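Local coordinates for uncharacterized protein Atu1872 (Agrobacterium tumefaciens, PDB 2QNT) that is of unknown function but belongs to the glyoxalase/bleomycin resistance protein/dioxygenase family, whose members often bind metals or small ligands in clefts formed by paired beta-alpha-beta-beta-beta units, at residues V85-I99 with L102-Y115. Numbering follows the deposited sequence.
Sequences VDAAFQDIAPHVELI and LERQAWGQRVFRFY
The ring of F89 is held between L102 CB, which lies over the centre of one face, and A93 CB, offset toward the rim of the opposite face; its edge meets F112. F89 and F112 form a T-shaped pair, with F89 CD1 directed at the F112 face, centroids 5.0 Å apart and planes at 75°. A chi1 of -177° swings the F89 ring away from its own backbone N and sets its CD1 edge against F112. F112 meets I92 CG2 and V85 CG2 at its edge, while I92 CG2 also lies over the F114 ring, toward its rim, 4.2 Å from F114 CZ. At the start of the helix, V85 CG2 and L102 CD1 approach tip to tip at 3.7 Å. I99 CG1 lies over one face of Y115, toward its rim, 3.6 Å from Y115 CZ, and the Y115 hydroxyl bonds to W61 of the second subunit.

Polar bonds hold both ends of this apolar layer. R110 grips the D86 carboxylate end-on: NH2 meets the syn lone pair of OD1 at 2.7 Å, and NH1 reaches OD2 at 3.1 Å in a nearly straight bond, from a little out of the carboxylate plane. Beyond the helix, strand 98-104 pairs antiparallel with strand 110-115. L98 and F114 form a non-hydrogen-bonded pair, flanked by I99 N to R113 O (2.8 Å) and Y115 N to E97 O (3.1 Å), and a water bridges E97 N and Y115 O.

Helix 85-92 thus packs on one face of the four-stranded sheet through F112 and F114, as in the beta-alpha-beta-beta-beta units of glyoxalase-like folds. R113 extends instead toward H100, E123 and a bound buffer molecule that may mark a pocket. The contact illustrates a general principle, an apolar interior with a charged clamp on its solvent side: aromatic and aliphatic packing sets the helix on the sheet, while the two-pronged D86–R110 salt bridge probably limits rotation of the guanidinium.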
loop_
_atom_site.group_PDB
_atom_site.type_symbol
_atom_site.label_atom_id
_atom_site.label_comp_id
_atom_site.label_asym_id
_atom_site.label_seq_id
_atom_site.Cartn_x
_atom_site.Cartn_y
_atom_site.Cartn_z
ATOM N N VAL A 85 -13.045 -0.580 -17.576
ATOM C CA VAL A 85 -13.209 -1.578 -16.543
ATOM C C VAL A 85 -13.878 -2.839 -17.087
ATOM O O VAL A 85 -13.599 -3.923 -16.609
ATOM C CB VAL A 85 -13.954 -1.023 -15.301
ATOM C CG1 VAL A 85 -15.447 -0.904 -15.528
ATOM C CG2 VAL A 85 -13.640 -1.895 -14.066
ATOM N N ASP A 86 -14.727 -2.708 -18.097
ATOM C CA ASP A 86 -15.334 -3.893 -18.709
ATOM C C ASP A 86 -14.309 -4.784 -19.403
ATOM O O ASP A 86 -14.365 -5.999 -19.264
ATOM C CB ASP A 86 -16.416 -3.485 -19.696
ATOM C CG ASP A 86 -17.541 -2.757 -19.012
ATOM O OD1 ASP A 86 -18.260 -3.398 -18.244
ATOM O OD2 ASP A 86 -17.697 -1.537 -19.233
ATOM N N ALA A 87 -13.406 -4.174 -20.160
ATOM C CA ALA A 87 -12.330 -4.917 -20.821
ATOM C C ALA A 87 -11.411 -5.525 -19.773
ATOM O O ALA A 87 -11.006 -6.681 -19.914
ATOM C CB ALA A 87 -11.533 -4.025 -21.787
ATOM N N ALA A 88 -11.065 -4.761 -18.731
ATOM C CA ALA A 88 -10.208 -5.273 -17.670
ATOM C C ALA A 88 -10.842 -6.499 -17.035
ATOM O O ALA A 88 -10.151 -7.476 -16.737
ATOM C CB ALA A 88 -9.927 -4.196 -16.571
ATOM N N PHE A 89 -12.142 -6.423 -16.743
ATOM C CA PHE A 89 -12.817 -7.546 -16.100
ATOM C C PHE A 89 -12.790 -8.791 -16.996
ATOM O O PHE A 89 -12.499 -9.910 -16.538
ATOM C CB PHE A 89 -14.259 -7.155 -15.773
ATOM C CG PHE A 89 -15.022 -8.217 -15.055
ATOM C CD1 PHE A 89 -14.697 -8.560 -13.755
ATOM C CD2 PHE A 89 -16.095 -8.842 -15.648
ATOM C CE1 PHE A 89 -15.391 -9.555 -13.090
ATOM C CE2 PHE A 89 -16.810 -9.815 -14.965
ATOM C CZ PHE A 89 -16.435 -10.189 -13.705
ATOM N N GLN A 90 -13.064 -8.584 -18.286
ATOM C CA GLN A 90 -13.125 -9.704 -19.239
ATOM C C GLN A 90 -11.765 -10.353 -19.293
ATOM O O GLN A 90 -11.653 -11.600 -19.383
ATOM C CB GLN A 90 -13.582 -9.223 -20.643
ATOM C CG GLN A 90 -13.491 -10.278 -21.787
ATOM C CD GLN A 90 -14.154 -9.838 -23.087
ATOM O OE1 GLN A 90 -13.805 -10.323 -24.165
ATOM N NE2 GLN A 90 -15.114 -8.927 -22.992
ATOM N N ASP A 91 -10.737 -9.502 -19.251
ATOM C CA ASP A 91 -9.390 -10.009 -19.424
ATOM C C ASP A 91 -8.819 -10.653 -18.145
ATOM O O ASP A 91 -8.112 -11.655 -18.272
ATOM C CB ASP A 91 -8.466 -9.006 -20.186
ATOM C CG ASP A 91 -7.704 -8.054 -19.295
ATOM O OD1 ASP A 91 -7.200 -7.016 -19.808
ATOM O OD2 ASP A 91 -7.579 -8.335 -18.107
ATOM N N ILE A 92 -9.197 -10.159 -16.953
ATOM C CA ILE A 92 -8.658 -10.582 -15.664
ATOM C C ILE A 92 -9.470 -11.652 -14.925
ATOM O O ILE A 92 -8.901 -12.566 -14.332
ATOM C CB ILE A 92 -8.461 -9.339 -14.714
ATOM C CG1 ILE A 92 -7.327 -8.476 -15.245
ATOM C CG2 ILE A 92 -8.149 -9.765 -13.269
ATOM C CD1 ILE A 92 -7.285 -7.051 -14.769
ATOM N N ALA A 93 -10.794 -11.514 -14.918
ATOM C CA ALA A 93 -11.643 -12.342 -14.052
ATOM C C ALA A 93 -11.415 -13.839 -14.156
ATOM O O ALA A 93 -11.374 -14.533 -13.136
ATOM C CB ALA A 93 -13.107 -12.040 -14.302
ATOM N N PRO A 94 -11.261 -14.376 -15.376
ATOM C CA PRO A 94 -11.069 -15.841 -15.430
ATOM C C PRO A 94 -9.806 -16.373 -14.748
ATOM O O PRO A 94 -9.702 -17.586 -14.489
ATOM C CB PRO A 94 -11.001 -16.126 -16.936
ATOM C CG PRO A 94 -11.637 -14.921 -17.560
ATOM C CD PRO A 94 -11.322 -13.773 -16.714
ATOM N N HIS A 95 -8.844 -15.497 -14.481
ATOM C CA HIS A 95 -7.530 -15.920 -13.989
ATOM C C HIS A 95 -7.271 -15.637 -12.535
ATOM O O HIS A 95 -6.144 -15.775 -12.045
ATOM C CB HIS A 95 -6.482 -15.240 -14.837
ATOM C CG HIS A 95 -6.759 -15.372 -16.299
ATOM N ND1 HIS A 95 -6.825 -16.597 -16.926
ATOM C CD2 HIS A 95 -7.033 -14.447 -17.242
ATOM C CE1 HIS A 95 -7.123 -16.416 -18.201
ATOM N NE2 HIS A 95 -7.249 -15.121 -18.420
ATOM N N VAL A 96 -8.293 -15.158 -11.838
ATOM C CA VAL A 96 -8.132 -14.769 -10.456
ATOM C C VAL A 96 -9.275 -15.357 -9.667
ATOM O O VAL A 96 -10.302 -15.719 -10.215
ATOM C CB VAL A 96 -8.108 -13.217 -10.285
ATOM C CG1 VAL A 96 -6.973 -12.602 -11.124
ATOM C CG2 VAL A 96 -9.436 -12.608 -10.631
ATOM N N GLU A 97 -9.069 -15.474 -8.368
ATOM C CA GLU A 97 -10.138 -15.740 -7.448
ATOM C C GLU A 97 -10.857 -14.417 -7.137
ATOM O O GLU A 97 -10.329 -13.571 -6.411
ATOM C CB GLU A 97 -9.563 -16.369 -6.189
ATOM C CG GLU A 97 -10.643 -16.748 -5.230
ATOM C CD GLU A 97 -10.131 -17.354 -3.966
ATOM O OE1 GLU A 97 -8.916 -17.674 -3.889
ATOM O OE2 GLU A 97 -10.957 -17.488 -3.038
ATOM N N LEU A 98 -12.053 -14.241 -7.683
ATOM C CA LEU A 98 -12.856 -13.066 -7.405
ATOM C C LEU A 98 -13.377 -13.080 -5.982
ATOM O O LEU A 98 -13.767 -14.109 -5.447
ATOM C CB LEU A 98 -14.078 -12.946 -8.350
ATOM C CG LEU A 98 -13.791 -12.674 -9.821
ATOM C CD1 LEU A 98 -15.085 -12.829 -10.674
ATOM C CD2 LEU A 98 -13.193 -11.324 -10.040
ATOM N N ILE A 99 -13.445 -11.898 -5.392
ATOM C CA ILE A 99 -14.258 -11.628 -4.223
ATOM C C ILE A 99 -15.685 -11.361 -4.674
ATOM O O ILE A 99 -16.611 -11.919 -4.122
ATOM C CB ILE A 99 -13.654 -10.473 -3.395
ATOM C CG1 ILE A 99 -12.279 -10.889 -2.806
ATOM C CG2 ILE A 99 -14.639 -10.062 -2.312
ATOM C CD1 ILE A 99 -11.478 -9.735 -2.257
ATOM N N LEU A 102 -17.945 -7.499 -11.379
ATOM C CA LEU A 102 -18.011 -6.097 -11.668
ATOM C C LEU A 102 -19.391 -5.582 -11.306
ATOM O O LEU A 102 -20.383 -5.962 -11.954
ATOM C CB LEU A 102 -17.637 -5.899 -13.159
ATOM C CG LEU A 102 -17.611 -4.480 -13.715
ATOM C CD1 LEU A 102 -16.731 -3.577 -12.922
ATOM C CD2 LEU A 102 -17.128 -4.588 -15.155
ATOM N N GLU A 103 -19.460 -4.735 -10.283
ATOM C CA GLU A 103 -20.728 -4.302 -9.632
ATOM C C GLU A 103 -20.675 -2.837 -9.304
ATOM O O GLU A 103 -19.675 -2.362 -8.805
ATOM C CB GLU A 103 -20.906 -5.072 -8.286
ATOM C CG GLU A 103 -21.138 -6.566 -8.496
ATOM C CD GLU A 103 -21.244 -7.414 -7.211
ATOM O OE1 GLU A 103 -20.949 -6.952 -6.100
ATOM O OE2 GLU A 103 -21.671 -8.583 -7.324
ATOM N N ARG A 104 -21.750 -2.119 -9.556
ATOM C CA ARG A 104 -21.891 -0.759 -9.142
ATOM C C ARG A 104 -21.915 -0.690 -7.616
ATOM O O ARG A 104 -22.722 -1.330 -6.944
ATOM C CB ARG A 104 -23.135 -0.146 -9.764
ATOM C CG ARG A 104 -23.198 1.366 -9.570
ATOM C CD ARG A 104 -24.329 2.029 -10.323
ATOM N NE ARG A 104 -24.362 1.685 -11.745
ATOM C CZ ARG A 104 -23.568 2.191 -12.697
ATOM N NH1 ARG A 104 -22.640 3.097 -12.416
ATOM N NH2 ARG A 104 -23.720 1.781 -13.956
ATOM N N GLN A 105 -21.033 0.137 -7.087
ATOM C CA GLN A 105 -20.935 0.355 -5.640
ATOM C C GLN A 105 -21.946 1.396 -5.169
ATOM O O GLN A 105 -22.590 2.064 -5.978
ATOM C CB GLN A 105 -19.507 0.772 -5.269
ATOM C CG GLN A 105 -18.463 -0.232 -5.694
ATOM C CD GLN A 105 -18.654 -1.555 -5.011
ATOM O OE1 GLN A 105 -18.415 -1.655 -3.811
ATOM N NE2 GLN A 105 -19.098 -2.584 -5.753
ATOM N N ALA A 106 -22.060 1.541 -3.851
ATOM C CA ALA A 106 -23.040 2.450 -3.258
ATOM C C ALA A 106 -22.835 3.896 -3.713
ATOM O O ALA A 106 -23.762 4.689 -3.703
ATOM C CB ALA A 106 -22.979 2.361 -1.718
ATOM N N TRP A 107 -21.603 4.236 -4.066
ATOM C CA TRP A 107 -21.245 5.572 -4.527
ATOM C C TRP A 107 -21.263 5.729 -6.049
ATOM O O TRP A 107 -20.850 6.761 -6.575
ATOM C CB TRP A 107 -19.866 5.949 -3.983
ATOM C CG TRP A 107 -18.772 4.958 -4.249
ATOM C CD1 TRP A 107 -17.844 5.008 -5.249
ATOM C CD2 TRP A 107 -18.442 3.810 -3.454
ATOM N NE1 TRP A 107 -16.971 3.956 -5.125
ATOM C CE2 TRP A 107 -17.330 3.194 -4.048
ATOM C CE3 TRP A 107 -18.996 3.227 -2.308
ATOM C CZ2 TRP A 107 -16.715 2.072 -3.501
ATOM C CZ3 TRP A 107 -18.414 2.069 -1.802
ATOM C CH2 TRP A 107 -17.294 1.508 -2.398
ATOM N N GLY A 108 -21.731 4.703 -6.757
ATOM C CA GLY A 108 -22.018 4.811 -8.186
ATOM C C GLY A 108 -20.952 4.293 -9.128
ATOM O O GLY A 108 -21.189 4.161 -10.327
ATOM N N GLN A 109 -19.769 4.011 -8.607
ATOM C CA GLN A 109 -18.656 3.513 -9.407
ATOM C C GLN A 109 -18.742 2.003 -9.574
ATOM O O GLN A 109 -19.018 1.295 -8.615
ATOM C CB GLN A 109 -17.344 3.862 -8.692
ATOM C CG GLN A 109 -16.081 3.523 -9.427
ATOM C CD GLN A 109 -14.860 3.607 -8.526
ATOM O OE1 GLN A 109 -14.973 3.675 -7.299
ATOM N NE2 GLN A 109 -13.681 3.634 -9.132
ATOM N N ARG A 110 -18.479 1.512 -10.786
ATOM C CA ARG A 110 -18.387 0.082 -11.050
ATOM C C ARG A 110 -16.974 -0.422 -10.773
ATOM O O ARG A 110 -15.998 0.107 -11.330
ATOM C CB ARG A 110 -18.770 -0.189 -12.493
ATOM C CG ARG A 110 -20.189 0.230 -12.798
ATOM C CD ARG A 110 -20.477 0.187 -14.261
ATOM N NE ARG A 110 -20.460 -1.163 -14.765
ATOM C CZ ARG A 110 -19.809 -1.571 -15.846
ATOM N NH1 ARG A 110 -19.084 -0.713 -16.583
ATOM N NH2 ARG A 110 -19.914 -2.852 -16.193
ATOM N N VAL A 111 -16.878 -1.428 -9.896
ATOM C CA VAL A 111 -15.602 -2.030 -9.547
ATOM C C VAL A 111 -15.718 -3.522 -9.425
ATOM O O VAL A 111 -16.787 -4.052 -9.189
ATOM C CB VAL A 111 -15.018 -1.452 -8.203
ATOM C CG1 VAL A 111 -15.263 0.063 -8.112
ATOM C CG2 VAL A 111 -15.561 -2.151 -6.979
ATOM N N PHE A 112 -14.588 -4.225 -9.533
ATOM C CA PHE A 112 -14.520 -5.620 -9.117
ATOM C C PHE A 112 -13.361 -5.799 -8.168
ATOM O O PHE A 112 -12.453 -4.987 -8.125
ATOM C CB PHE A 112 -14.473 -6.595 -10.309
ATOM C CG PHE A 112 -13.264 -6.508 -11.214
ATOM C CD1 PHE A 112 -12.319 -7.535 -11.229
ATOM C CD2 PHE A 112 -13.142 -5.500 -12.138
ATOM C CE1 PHE A 112 -11.257 -7.521 -12.124
ATOM C CE2 PHE A 112 -12.077 -5.499 -13.040
ATOM C CZ PHE A 112 -11.140 -6.504 -13.008
ATOM N N ARG A 113 -13.416 -6.860 -7.363
ATOM C CA ARG A 113 -12.416 -7.084 -6.313
ATOM C C ARG A 113 -12.025 -8.560 -6.324
ATOM O O ARG A 113 -12.845 -9.433 -6.642
ATOM C CB ARG A 113 -12.948 -6.668 -4.959
ATOM C CG ARG A 113 -13.322 -5.186 -4.891
ATOM C CD ARG A 113 -13.634 -4.713 -3.483
ATOM N NE ARG A 113 -13.992 -3.289 -3.412
ATOM C CZ ARG A 113 -15.232 -2.825 -3.315
ATOM N NH1 ARG A 113 -16.293 -3.631 -3.311
ATOM N NH2 ARG A 113 -15.466 -1.525 -3.198
ATOM N N PHE A 114 -10.761 -8.836 -6.010
ATOM C CA PHE A 114 -10.194 -10.157 -6.177
ATOM C C PHE A 114 -8.922 -10.269 -5.393
ATOM O O PHE A 114 -8.421 -9.297 -4.848
ATOM C CB PHE A 114 -9.952 -10.473 -7.655
ATOM C CG PHE A 114 -9.098 -9.468 -8.370
ATOM C CD1 PHE A 114 -7.735 -9.679 -8.530
ATOM C CD2 PHE A 114 -9.646 -8.339 -8.928
ATOM C CE1 PHE A 114 -6.955 -8.771 -9.191
ATOM C CE2 PHE A 114 -8.845 -7.426 -9.597
ATOM C CZ PHE A 114 -7.494 -7.663 -9.723
ATOM N N TYR A 115 -8.362 -11.466 -5.362
ATOM C CA TYR A 115 -7.113 -11.717 -4.651
ATOM C C TYR A 115 -5.935 -11.799 -5.602
ATOM O O TYR A 115 -6.066 -12.323 -6.716
ATOM C CB TYR A 115 -7.179 -13.045 -3.906
ATOM C CG TYR A 115 -8.230 -13.080 -2.835
ATOM C CD1 TYR A 115 -8.112 -12.322 -1.680
ATOM C CD2 TYR A 115 -9.381 -13.825 -3.003
ATOM C CE1 TYR A 115 -9.103 -12.357 -0.692
ATOM C CE2 TYR A 115 -10.367 -13.855 -2.047
ATOM C CZ TYR A 115 -10.222 -13.117 -0.888
ATOM O OH TYR A 115 -11.210 -13.145 0.077
HETATM O O HOH W 1 -6.336 -14.924 -7.421
#